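Local coordinates for alpha-fucosidase (Bifidobacterium bifidum, PDB 2EAE), which hydrolyses alpha-1,2-linked L-fucose from glycans, a reaction carried by the catalytic domain that this chain represents within a longer bacterial protein, at residues 395-400 with 411-416; 421-426 with 764-769; 718-723 with 758-763. The protein carries 1 engineered substitution. All blocks are in the same frame, centred on the assembly; numbering follows the deposited sequence.

Interaction 1. Residues 395-400 with 411-416; sequences NLQGIW and NTPWGS. With FUL (beta-L-fucopyranose), chain D; GLC (alpha-D-glucopyranose), chain B; GAL (beta-D-galactopyranose), chain C.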
loop_
_atom_site.group_PDB
_atom_site.type_symbol
_atom_site.label_atom_id
_atom_site.label_comp_id
_atom_site.label_asym_id
_atom_site.label_seq_id
_atom_site.Cartn_x
_atom_site.Cartn_y
_atom_site.Cartn_z
ATOM N N ASN A 395 -5.578 -0.830 4.364
ATOM C CA ASN A 395 -6.571 0.061 3.747
ATOM C C ASN A 395 -5.990 1.490 3.710
ATOM O O ASN A 395 -4.798 1.677 3.958
ATOM C CB ASN A 395 -7.932 -0.034 4.474
ATOM C CG ASN A 395 -7.868 0.394 5.947
ATOM O OD1 ASN A 395 -7.274 1.424 6.297
ATOM N ND2 ASN A 395 -8.573 -0.350 6.815
ATOM N N LEU A 396 -6.818 2.491 3.402
ATOM C CA LEU A 396 -6.347 3.880 3.351
ATOM C C LEU A 396 -5.596 4.348 4.589
ATOM O O LEU A 396 -4.827 5.287 4.501
ATOM C CB LEU A 396 -7.505 4.851 3.049
ATOM C CG LEU A 396 -8.094 4.918 1.641
ATOM C CD1 LEU A 396 -9.160 5.990 1.607
ATOM C CD2 LEU A 396 -7.027 5.302 0.608
ATOM N N GLN A 397 -5.860 3.727 5.746
ATOM C CA GLN A 397 -5.183 4.093 7.000
ATOM C C GLN A 397 -4.383 2.940 7.612
ATOM O O GLN A 397 -4.005 2.990 8.774
ATOM C CB GLN A 397 -6.194 4.661 8.002
ATOM C CG GLN A 397 -6.810 5.934 7.473
ATOM C CD GLN A 397 -7.855 6.529 8.385
ATOM O OE1 GLN A 397 -7.874 6.276 9.602
ATOM N NE2 GLN A 397 -8.716 7.332 7.811
ATOM N N GLY A 398 -4.093 1.931 6.785
ATOM C CA GLY A 398 -3.387 0.740 7.248
ATOM C C GLY A 398 -4.416 -0.117 7.937
ATOM O O GLY A 398 -5.208 -0.787 7.277
ATOM N N ILE A 399 -4.379 -0.116 9.265
ATOM C CA ILE A 399 -5.482 -0.613 10.085
ATOM C C ILE A 399 -5.890 0.367 11.186
ATOM O O ILE A 399 -6.749 0.053 12.005
ATOM C CB ILE A 399 -5.141 -1.964 10.771
ATOM C CG1 ILE A 399 -3.876 -1.830 11.636
ATOM C CG2 ILE A 399 -5.035 -3.092 9.705
ATOM C CD1 ILE A 399 -3.615 -3.069 12.503
ATOM N N TRP A 400 -5.311 1.556 11.185
ATOM C CA TRP A 400 -5.495 2.477 12.317
ATOM C C TRP A 400 -6.473 3.621 12.048
ATOM O O TRP A 400 -6.350 4.349 11.072
ATOM C CB TRP A 400 -4.140 3.008 12.739
ATOM C CG TRP A 400 -3.160 1.923 13.096
ATOM C CD1 TRP A 400 -3.067 1.268 14.289
ATOM C CD2 TRP A 400 -2.120 1.376 12.244
ATOM N NE1 TRP A 400 -2.019 0.354 14.248
ATOM C CE2 TRP A 400 -1.442 0.387 13.001
ATOM C CE3 TRP A 400 -1.726 1.601 10.906
ATOM C CZ2 TRP A 400 -0.360 -0.375 12.475
ATOM C CZ3 TRP A 400 -0.664 0.866 10.391
ATOM C CH2 TRP A 400 0.024 -0.110 11.190
ATOM N N ASN A 411 -18.436 9.905 8.165
ATOM C CA ASN A 411 -17.553 10.412 9.217
ATOM C C ASN A 411 -16.102 10.090 8.980
ATOM O O ASN A 411 -15.248 10.788 9.466
ATOM C CB ASN A 411 -17.976 9.893 10.587
ATOM C CG ASN A 411 -19.370 10.383 10.971
ATOM O OD1 ASN A 411 -19.548 11.535 11.370
ATOM N ND2 ASN A 411 -20.352 9.512 10.847
ATOM N N THR A 412 -15.840 9.007 8.259
ATOM C CA THR A 412 -14.477 8.574 7.998
ATOM C C THR A 412 -14.086 8.962 6.575
ATOM O O THR A 412 -14.810 8.654 5.603
ATOM C CB THR A 412 -14.330 7.073 8.254
ATOM O OG1 THR A 412 -14.548 6.828 9.647
ATOM C CG2 THR A 412 -12.933 6.567 7.902
ATOM N N PRO A 413 -12.938 9.643 6.436
ATOM C CA PRO A 413 -12.580 10.172 5.119
ATOM C C PRO A 413 -12.366 9.022 4.105
ATOM O O PRO A 413 -11.571 8.112 4.336
ATOM C CB PRO A 413 -11.281 10.930 5.370
ATOM C CG PRO A 413 -10.800 10.525 6.675
ATOM C CD PRO A 413 -11.909 9.910 7.456
ATOM N N TRP A 414 -13.132 9.069 3.028
ATOM C CA TRP A 414 -13.099 8.039 1.990
ATOM C C TRP A 414 -13.291 6.651 2.547
ATOM O O TRP A 414 -12.831 5.640 1.967
ATOM C CB TRP A 414 -11.808 8.133 1.174
ATOM C CG TRP A 414 -11.593 9.459 0.624
ATOM C CD1 TRP A 414 -12.268 10.030 -0.396
ATOM C CD2 TRP A 414 -10.637 10.422 1.071
ATOM N NE1 TRP A 414 -11.804 11.298 -0.615
ATOM C CE2 TRP A 414 -10.782 11.554 0.258
ATOM C CE3 TRP A 414 -9.619 10.408 2.051
ATOM C CZ2 TRP A 414 -9.988 12.697 0.415
ATOM C CZ3 TRP A 414 -8.825 11.533 2.202
ATOM C CH2 TRP A 414 -9.007 12.663 1.391
ATOM N N GLY A 415 -13.960 6.594 3.695
ATOM C CA GLY A 415 -14.303 5.366 4.357
ATOM C C GLY A 415 -13.135 4.553 4.845
ATOM O O GLY A 415 -13.299 3.381 5.232
ATOM N N SER A 416 -11.949 5.173 4.866
ATOM C CA SER A 416 -10.701 4.438 5.063
ATOM C C SER A 416 -10.719 3.120 4.277
ATOM O O SER A 416 -10.386 2.073 4.835
ATOM C CB SER A 416 -10.475 4.174 6.546
ATOM O OG SER A 416 -9.181 3.629 6.798
HETATM C C1 FUL D . -8.398 9.574 -4.800
HETATM C C2 FUL D . -7.561 10.869 -4.727
HETATM O O2 FUL D . -7.923 11.735 -5.826
HETATM C C3 FUL D . -7.689 11.637 -3.392
HETATM O O3 FUL D . -6.592 12.570 -3.271
HETATM C C4 FUL D . -7.655 10.685 -2.194
HETATM O O4 FUL D . -6.339 10.119 -2.198
HETATM C C5 FUL D . -8.695 9.578 -2.374
HETATM C C6 FUL D . -8.681 8.546 -1.246
HETATM O O5 FUL D . -8.424 8.860 -3.570
HETATM O O1 FUL D . -7.866 8.627 -5.748
HETATM C C1 GLC B . -13.169 17.086 -2.245
HETATM C C2 GLC B . -14.143 16.046 -1.664
HETATM C C3 GLC B . -13.592 14.631 -1.632
HETATM C C4 GLC B . -12.906 14.306 -2.945
HETATM C C5 GLC B . -11.724 15.259 -3.045
HETATM C C6 GLC B . -10.900 14.969 -4.287
HETATM O O1 GLC B . -12.452 17.754 -1.228
HETATM O O2 GLC B . -14.527 16.342 -0.341
HETATM O O3 GLC B . -14.701 13.802 -1.432
HETATM O O4 GLC B . -12.461 12.962 -2.960
HETATM O O5 GLC B . -12.213 16.582 -3.180
HETATM O O6 GLC B . -11.632 15.485 -5.383
HETATM C C1 GAL C . -13.051 12.094 -3.904
HETATM C C2 GAL C . -12.034 11.015 -4.313
HETATM C C3 GAL C . -12.688 9.971 -5.233
HETATM C C4 GAL C . -13.947 9.421 -4.539
HETATM C C5 GAL C . -14.887 10.582 -4.182
HETATM C C6 GAL C . -16.060 10.065 -3.377
HETATM O O2 GAL C . -10.870 11.571 -4.876
HETATM O O3 GAL C . -11.753 8.938 -5.424
HETATM O O4 GAL C . -13.570 8.745 -3.363
HETATM O O5 GAL C . -14.190 11.490 -3.350
HETATM O O6 GAL C . -17.027 11.102 -3.291
#
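Asn-395 faces Ser-416 across two loop segments, and its OD1 takes a weak hydrogen bond, 3.0 Å, from Ser-416 OG. The same oxygen accepts from the backbone N of Gln-397 at 2.8 Å, lying in the carbonyl plane of the side chain, so one buried amide oxygen both closes an Asx turn and reaches the partner segment. A chi1 of 62° tucks CG between the backbone N and the carbonyl carbon, which folds the amide back over its own turn. That turn, a type I beta turn from Asn-395 to Gly-398, presents Leu-396 toward residues 411-416. Leu-396 CB rests on the CA of Ser-416 at 3.8 Å, while its CD1 pushes on to Trp-414 CB at 3.4 Å, the two side chains crossing at about a right angle. Here the contact becomes one wall of the fucose pocket of the glycoside hydrolase family 95 catalytic domain: with residues 414-416 all at positive phi, the chain doubles back and holds the indole against the sugars. The methyl C6 of beta-L-fucopyranose lies over one face, toward its rim, 3.6 Å from Trp-414 CD2, and Leu-396 CD1 lies 3.9 Å from this methyl. At the ring edge Trp-414 NE1 donates a nearly straight bond (164°) to O4 of the glucose, 2.9 Å away. With an alanine in place of Trp-414, the fucose methyl is likely to lose its flat apolar cover and the glucose O4 its N-H donor. Further along, Gln-397 carries its side chain past Ser-416, with CG 3.4 Å from Ser-416 OG and CB just as near to the same hydroxyl; Gln-397 also touches Trp-46 of helix 41-49.

Interaction 2. Residues 421-426 with 764-769; sequences NVNLQM and QIAGNF. Engineered in segment 764-769: Ala-766 (natural residue Asp). With FUL (beta-L-fucopyranose), chain D.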
loop_
_atom_site.group_PDB
_atom_site.type_symbol
_atom_site.label_atom_id
_atom_site.label_comp_id
_atom_site.label_asym_id
_atom_site.label_seq_id
_atom_site.Cartn_x
_atom_site.Cartn_y
_atom_site.Cartn_z
ATOM N N ASN A 421 -7.438 3.369 -7.420
ATOM C CA ASN A 421 -6.894 4.185 -8.529
ATOM C C ASN A 421 -5.635 4.992 -8.158
ATOM O O ASN A 421 -5.370 6.060 -8.722
ATOM C CB ASN A 421 -7.986 5.036 -9.194
ATOM C CG ASN A 421 -8.460 6.175 -8.288
ATOM O OD1 ASN A 421 -8.078 6.262 -7.120
ATOM N ND2 ASN A 421 -9.307 7.067 -8.847
ATOM N N VAL A 422 -4.880 4.444 -7.197
ATOM C CA VAL A 422 -3.486 4.747 -6.876
ATOM C C VAL A 422 -3.127 4.338 -5.457
ATOM O O VAL A 422 -1.997 3.920 -5.187
ATOM C CB VAL A 422 -3.058 6.210 -7.083
ATOM C CG1 VAL A 422 -3.836 7.192 -6.123
ATOM C CG2 VAL A 422 -1.522 6.299 -6.936
ATOM N N ASN A 423 -4.062 4.512 -4.513
ATOM C CA ASN A 423 -3.685 4.418 -3.088
ATOM C C ASN A 423 -3.364 2.990 -2.652
ATOM O O ASN A 423 -2.319 2.738 -2.020
ATOM C CB ASN A 423 -4.781 5.000 -2.190
ATOM C CG ASN A 423 -4.685 6.508 -2.054
ATOM O OD1 ASN A 423 -5.103 7.262 -2.947
ATOM N ND2 ASN A 423 -4.134 6.958 -0.954
ATOM N N LEU A 424 -4.254 2.062 -2.991
ATOM C CA LEU A 424 -3.999 0.651 -2.611
ATOM C C LEU A 424 -2.728 0.104 -3.280
ATOM O O LEU A 424 -1.950 -0.608 -2.665
ATOM C CB LEU A 424 -5.196 -0.240 -2.874
ATOM C CG LEU A 424 -5.072 -1.734 -2.483
ATOM C CD1 LEU A 424 -4.909 -1.870 -0.927
ATOM C CD2 LEU A 424 -6.212 -2.579 -2.998
ATOM N N GLN A 425 -2.534 0.454 -4.549
ATOM C CA GLN A 425 -1.301 0.155 -5.277
ATOM C C GLN A 425 -0.086 0.688 -4.521
ATOM O O GLN A 425 0.941 -0.015 -4.421
ATOM C CB GLN A 425 -1.339 0.814 -6.652
ATOM C CG GLN A 425 -2.292 0.137 -7.637
ATOM C CD GLN A 425 -3.758 0.605 -7.535
ATOM O OE1 GLN A 425 -4.084 1.540 -6.791
ATOM N NE2 GLN A 425 -4.620 0.037 -8.377
ATOM N N MET A 426 -0.159 1.956 -4.050
ATOM C CA MET A 426 0.976 2.570 -3.365
ATOM C C MET A 426 1.315 1.812 -2.078
ATOM O O MET A 426 2.524 1.670 -1.724
ATOM C CB MET A 426 0.742 4.067 -3.096
ATOM C CG MET A 426 2.036 4.790 -2.615
ATOM S SD MET A 426 1.774 6.575 -2.435
ATOM C CE MET A 426 0.995 6.988 -3.965
ATOM N N GLN A 764 -3.338 9.738 5.668
ATOM C CA GLN A 764 -3.579 8.703 4.647
ATOM C C GLN A 764 -2.241 7.992 4.572
ATOM O O GLN A 764 -1.217 8.635 4.367
ATOM C CB GLN A 764 -3.889 9.339 3.283
ATOM C CG GLN A 764 -5.230 10.080 3.195
ATOM C CD GLN A 764 -6.396 9.131 3.190
ATOM O OE1 GLN A 764 -7.045 8.896 4.228
ATOM N NE2 GLN A 764 -6.648 8.534 2.037
ATOM N N ILE A 765 -2.257 6.674 4.651
ATOM C CA ILE A 765 -1.006 5.922 4.876
ATOM C C ILE A 765 -0.200 5.707 3.594
ATOM O O ILE A 765 0.979 5.454 3.682
ATOM C CB ILE A 765 -1.268 4.575 5.575
ATOM C CG1 ILE A 765 -0.002 4.070 6.325
ATOM C CG2 ILE A 765 -1.845 3.567 4.578
ATOM C CD1 ILE A 765 -0.301 2.822 7.194
ATOM N N ALA A 766 -0.837 5.773 2.416
ATOM C CA ALA A 766 -0.160 5.483 1.146
ATOM C C ALA A 766 1.170 6.220 0.977
ATOM O O ALA A 766 2.151 5.619 0.599
ATOM C CB ALA A 766 -1.111 5.771 -0.076
ATOM N N GLY A 767 1.221 7.506 1.278
ATOM C CA GLY A 767 2.470 8.218 1.154
ATOM C C GLY A 767 3.617 7.715 2.032
ATOM O O GLY A 767 4.768 7.899 1.663
ATOM N N ASN A 768 3.317 7.167 3.210
ATOM C CA ASN A 768 4.370 6.506 4.019
ATOM C C ASN A 768 4.973 5.332 3.234
ATOM O O ASN A 768 6.207 5.150 3.204
ATOM C CB ASN A 768 3.775 5.967 5.339
ATOM C CG ASN A 768 3.575 7.086 6.382
ATOM O OD1 ASN A 768 4.556 7.615 6.957
ATOM N ND2 ASN A 768 2.330 7.430 6.631
ATOM N N PHE A 769 4.102 4.540 2.621
ATOM C CA PHE A 769 4.559 3.380 1.840
ATOM C C PHE A 769 5.264 3.860 0.569
ATOM O O PHE A 769 6.289 3.248 0.120
ATOM C CB PHE A 769 3.389 2.429 1.551
ATOM C CG PHE A 769 2.752 1.827 2.795
ATOM C CD1 PHE A 769 3.543 1.219 3.786
ATOM C CD2 PHE A 769 1.383 1.848 2.971
ATOM C CE1 PHE A 769 2.957 0.625 4.931
ATOM C CE2 PHE A 769 0.791 1.254 4.100
ATOM C CZ PHE A 769 1.587 0.630 5.086
HETATM C C1 FUL D . -8.398 9.574 -4.800
HETATM C C2 FUL D . -7.561 10.869 -4.727
HETATM O O2 FUL D . -7.923 11.735 -5.826
HETATM C C3 FUL D . -7.689 11.637 -3.392
HETATM O O3 FUL D . -6.592 12.570 -3.271
HETATM C C4 FUL D . -7.655 10.685 -2.194
HETATM O O4 FUL D . -6.339 10.119 -2.198
HETATM C C5 FUL D . -8.695 9.578 -2.374
HETATM C C6 FUL D . -8.681 8.546 -1.246
HETATM O O5 FUL D . -8.424 8.860 -3.570
HETATM O O1 FUL D . -7.866 8.627 -5.748
#
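Met-426 and Ala-766 are where the two backbones draw together, their CA atoms 5.5 Å apart. Val-422 is the N-cap of the short helix 423-427, whose first turn is marked by the bond from Met-426 N to Val-422 O, 2.9 Å. Residues 764-769 likewise run from a loop into helix 766-779. No hydrogen bond is found between the segments, and the contact is mainly van der Waals. Met-426 and Ala-766 contribute the largest shares. In Met-426, CG stands anti to the backbone N (chi1 -169°) and sends the sulfur along the opposing chain, where Met-426 SD comes to 3.2 Å from Ala-766 O and 3.8 Å from Ala-766 CB. Nearby, Met-426 O rests 3.5 Å from Phe-769 CB. Ala-766 is an engineered substitution for the natural aspartate, and its methyl points at the short helix, against the side-chain amide of Asn-423. That amide also borders the fucose, as does the bent side chain of Gln-764. Asn-421 reaches the anomeric end of the sugar, its OD1 2.7 Å from O1 of beta-L-fucopyranose, while its ND2 is held by Glu-566. Within the (alpha/alpha)6 barrel catalytic domain of family 95, two segments more than 330 residues apart in sequence here border the fucose pocket together. Around them, Val-422 and Gln-425 touch Trp-509 of helix 506-521, and Phe-769 lies on Leu-381 and Thr-382 of helix 364-385.

Interaction 3. Residues 718-723 with 758-763; sequences SNTGWA and DYHAPF. With FUL (beta-L-fucopyranose), chain D.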
loop_
_atom_site.group_PDB
_atom_site.type_symbol
_atom_site.label_atom_id
_atom_site.label_comp_id
_atom_site.label_asym_id
_atom_site.label_seq_id
_atom_site.Cartn_x
_atom_site.Cartn_y
_atom_site.Cartn_z
ATOM N N SER A 718 4.252 21.973 -3.616
ATOM C CA SER A 718 3.733 20.959 -2.717
ATOM C C SER A 718 2.508 20.255 -3.331
ATOM O O SER A 718 1.981 20.656 -4.373
ATOM C CB SER A 718 3.390 21.567 -1.362
ATOM O OG SER A 718 3.101 20.575 -0.382
ATOM N N ASN A 719 2.053 19.203 -2.668
ATOM C CA ASN A 719 0.896 18.459 -3.126
ATOM C C ASN A 719 0.472 17.548 -1.971
ATOM O O ASN A 719 1.063 17.622 -0.890
ATOM C CB ASN A 719 1.198 17.675 -4.416
ATOM C CG ASN A 719 -0.016 17.616 -5.364
ATOM O OD1 ASN A 719 -1.074 17.158 -4.979
ATOM N ND2 ASN A 719 0.151 18.065 -6.587
ATOM N N THR A 720 -0.488 16.661 -2.212
ATOM C CA THR A 720 -0.905 15.698 -1.158
ATOM C C THR A 720 0.280 14.750 -0.880
ATOM O O THR A 720 1.149 14.575 -1.741
ATOM C CB THR A 720 -2.097 14.847 -1.594
ATOM O OG1 THR A 720 -1.668 13.942 -2.627
ATOM C CG2 THR A 720 -3.283 15.720 -2.082
ATOM N N GLY A 721 0.308 14.150 0.310
ATOM C CA GLY A 721 1.419 13.249 0.700
ATOM C C GLY A 721 1.603 12.105 -0.274
ATOM O O GLY A 721 2.723 11.818 -0.713
ATOM N N TRP A 722 0.509 11.467 -0.665
ATOM C CA TRP A 722 0.616 10.374 -1.626
ATOM C C TRP A 722 1.106 10.870 -2.988
ATOM O O TRP A 722 1.846 10.179 -3.673
ATOM C CB TRP A 722 -0.697 9.568 -1.750
ATOM C CG TRP A 722 -1.868 10.285 -2.481
ATOM C CD1 TRP A 722 -2.954 10.866 -1.897
ATOM C CD2 TRP A 722 -2.036 10.450 -3.897
ATOM N NE1 TRP A 722 -3.780 11.403 -2.849
ATOM C CE2 TRP A 722 -3.254 11.154 -4.094
ATOM C CE3 TRP A 722 -1.292 10.057 -5.020
ATOM C CZ2 TRP A 722 -3.726 11.495 -5.366
ATOM C CZ3 TRP A 722 -1.747 10.407 -6.299
ATOM C CH2 TRP A 722 -2.959 11.121 -6.469
ATOM N N ALA A 723 0.672 12.063 -3.385
ATOM C CA ALA A 723 1.031 12.599 -4.701
ATOM C C ALA A 723 2.529 12.899 -4.786
ATOM O O ALA A 723 3.172 12.622 -5.826
ATOM C CB ALA A 723 0.196 13.834 -5.022
ATOM N N ASP A 758 1.912 10.167 7.248
ATOM C CA ASP A 758 1.747 10.968 6.014
ATOM C C ASP A 758 0.335 11.529 5.961
ATOM O O ASP A 758 -0.587 10.903 6.498
ATOM C CB ASP A 758 1.934 10.088 4.773
ATOM C CG ASP A 758 2.348 10.896 3.550
ATOM O OD1 ASP A 758 3.408 11.557 3.607
ATOM O OD2 ASP A 758 1.585 10.857 2.568
ATOM N N TYR A 759 0.150 12.668 5.295
ATOM C CA TYR A 759 -1.188 13.265 5.242
ATOM C C TYR A 759 -1.549 13.889 3.916
ATOM O O TYR A 759 -0.690 14.302 3.140
ATOM C CB TYR A 759 -1.398 14.272 6.404
ATOM C CG TYR A 759 -0.688 15.622 6.398
ATOM C CD1 TYR A 759 -1.131 16.681 5.595
ATOM C CD2 TYR A 759 0.388 15.858 7.256
ATOM C CE1 TYR A 759 -0.500 17.954 5.640
ATOM C CE2 TYR A 759 1.027 17.107 7.306
ATOM C CZ TYR A 759 0.565 18.152 6.501
ATOM O OH TYR A 759 1.171 19.394 6.551
ATOM N N HIS A 760 -2.856 13.960 3.687
ATOM C CA HIS A 760 -3.448 14.463 2.454
ATOM C C HIS A 760 -3.643 15.990 2.368
ATOM O O HIS A 760 -3.332 16.555 1.329
ATOM C CB HIS A 760 -4.784 13.710 2.250
ATOM C CG HIS A 760 -5.505 14.022 0.959
ATOM N ND1 HIS A 760 -6.277 15.154 0.785
ATOM C CD2 HIS A 760 -5.662 13.287 -0.167
ATOM C CE1 HIS A 760 -6.836 15.124 -0.411
ATOM N NE2 HIS A 760 -6.479 14.000 -1.009
ATOM N N ALA A 761 -4.177 16.685 3.391
ATOM C CA ALA A 761 -4.684 16.119 4.668
ATOM C C ALA A 761 -6.096 15.591 4.470
ATOM O O ALA A 761 -6.762 15.989 3.512
ATOM C CB ALA A 761 -4.709 17.210 5.745
ATOM N N PRO A 762 -6.583 14.736 5.404
ATOM C CA PRO A 762 -5.950 14.271 6.649
ATOM C C PRO A 762 -5.035 13.040 6.492
ATOM O O PRO A 762 -4.578 12.757 5.389
ATOM C CB PRO A 762 -7.156 13.872 7.481
ATOM C CG PRO A 762 -8.110 13.297 6.451
ATOM C CD PRO A 762 -7.949 14.188 5.238
ATOM N N PHE A 763 -4.743 12.355 7.584
ATOM C CA PHE A 763 -3.844 11.176 7.574
ATOM C C PHE A 763 -4.291 10.159 6.498
ATOM O O PHE A 763 -5.472 9.814 6.405
ATOM C CB PHE A 763 -3.807 10.516 8.965
ATOM C CG PHE A 763 -3.373 9.060 8.963
ATOM C CD1 PHE A 763 -2.164 8.668 8.359
ATOM C CD2 PHE A 763 -4.129 8.105 9.614
ATOM C CE1 PHE A 763 -1.757 7.305 8.385
ATOM C CE2 PHE A 763 -3.738 6.726 9.637
ATOM C CZ PHE A 763 -2.547 6.344 9.033
HETATM C C1 FUL D . -8.398 9.574 -4.800
HETATM C C2 FUL D . -7.561 10.869 -4.727
HETATM O O2 FUL D . -7.923 11.735 -5.826
HETATM C C3 FUL D . -7.689 11.637 -3.392
HETATM O O3 FUL D . -6.592 12.570 -3.271
HETATM C C4 FUL D . -7.655 10.685 -2.194
HETATM O O4 FUL D . -6.339 10.119 -2.198
HETATM C C5 FUL D . -8.695 9.578 -2.374
HETATM C C6 FUL D . -8.681 8.546 -1.246
HETATM O O5 FUL D . -8.424 8.860 -3.570
HETATM O O1 FUL D . -7.866 8.627 -5.748
#
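Trp-722 and His-760 both donate to O3 of the fucose: Trp-722 NE1 at 3.1 Å and His-760 NE2 at 2.7 Å. Trp-722 NE1 also lies 2.9 Å from O4 of the sugar. O3 sits near the plane of both rings, at their edges, and two N-H groups grip this oxygen, which probably helps to orient the sugar. The two rings meet rim to rim, the planes of the five-membered ring of Trp-722 and of the imidazole inclined at 39°, and neither lies over the face of the other.

The next shell sets the imidazole. With CG anti to the backbone N (chi1 -176°), the ring swings alongside Thr-720, whose CG2 sits over its face in a CH-pi contact, 3.8 Å from the centroid. On the far nitrogen, His-760 ND1 donates to Ala-761 O at 2.9 Å, approaching from above the carbonyl plane. These contacts together probably restrict rotation of the ring. Thr-720 also serves Trp-722: it is the N-cap of helix 721-733, its OG1 accepting from Ala-723 N at 3.1 Å, and the same oxygen lies over one face of the indole.

Further out, Gly-721 N donates to Tyr-759 O, 3.0 Å, tying the helix start to the loop. Asp-758 OD2 comes within 3.0 Å of Gly-721 CA, the carboxylate lying close against the glycine. Two cis peptides, before Ala-761 and Pro-762, shape the loop, which joins helix 737-750 to helix 766-779. Gln-747 of helix 737-750 touches Asp-758 and bonds Gly-721 O, while Phe-763 packs on Trp-46 of helix 41-49.

In the fold
All three contacts border the same fucose, whose pocket they help to build from different parts of the chain: interaction 1 on the methyl side, interaction 3 at O3, interaction 2 at O1, near O4 and beside C6. Their centres are 10 to 14 Å apart. Interactions 1 and 2 join through a probable backbone bond, Leu-396 O to Ile-765 N at 2.9 Å. A similar probable bond, Gln-764 N to Asp-758 O at 3.1 Å, ties interaction 2 to interaction 3, where Met-426 CE also comes to 3.3 Å from Trp-722 O. Interactions 1 and 3 meet beside the sugar, Trp-414 CH2 lying 3.7 Å from His-760 NE2. Further sugar bonds come from His-678 and Arg-677.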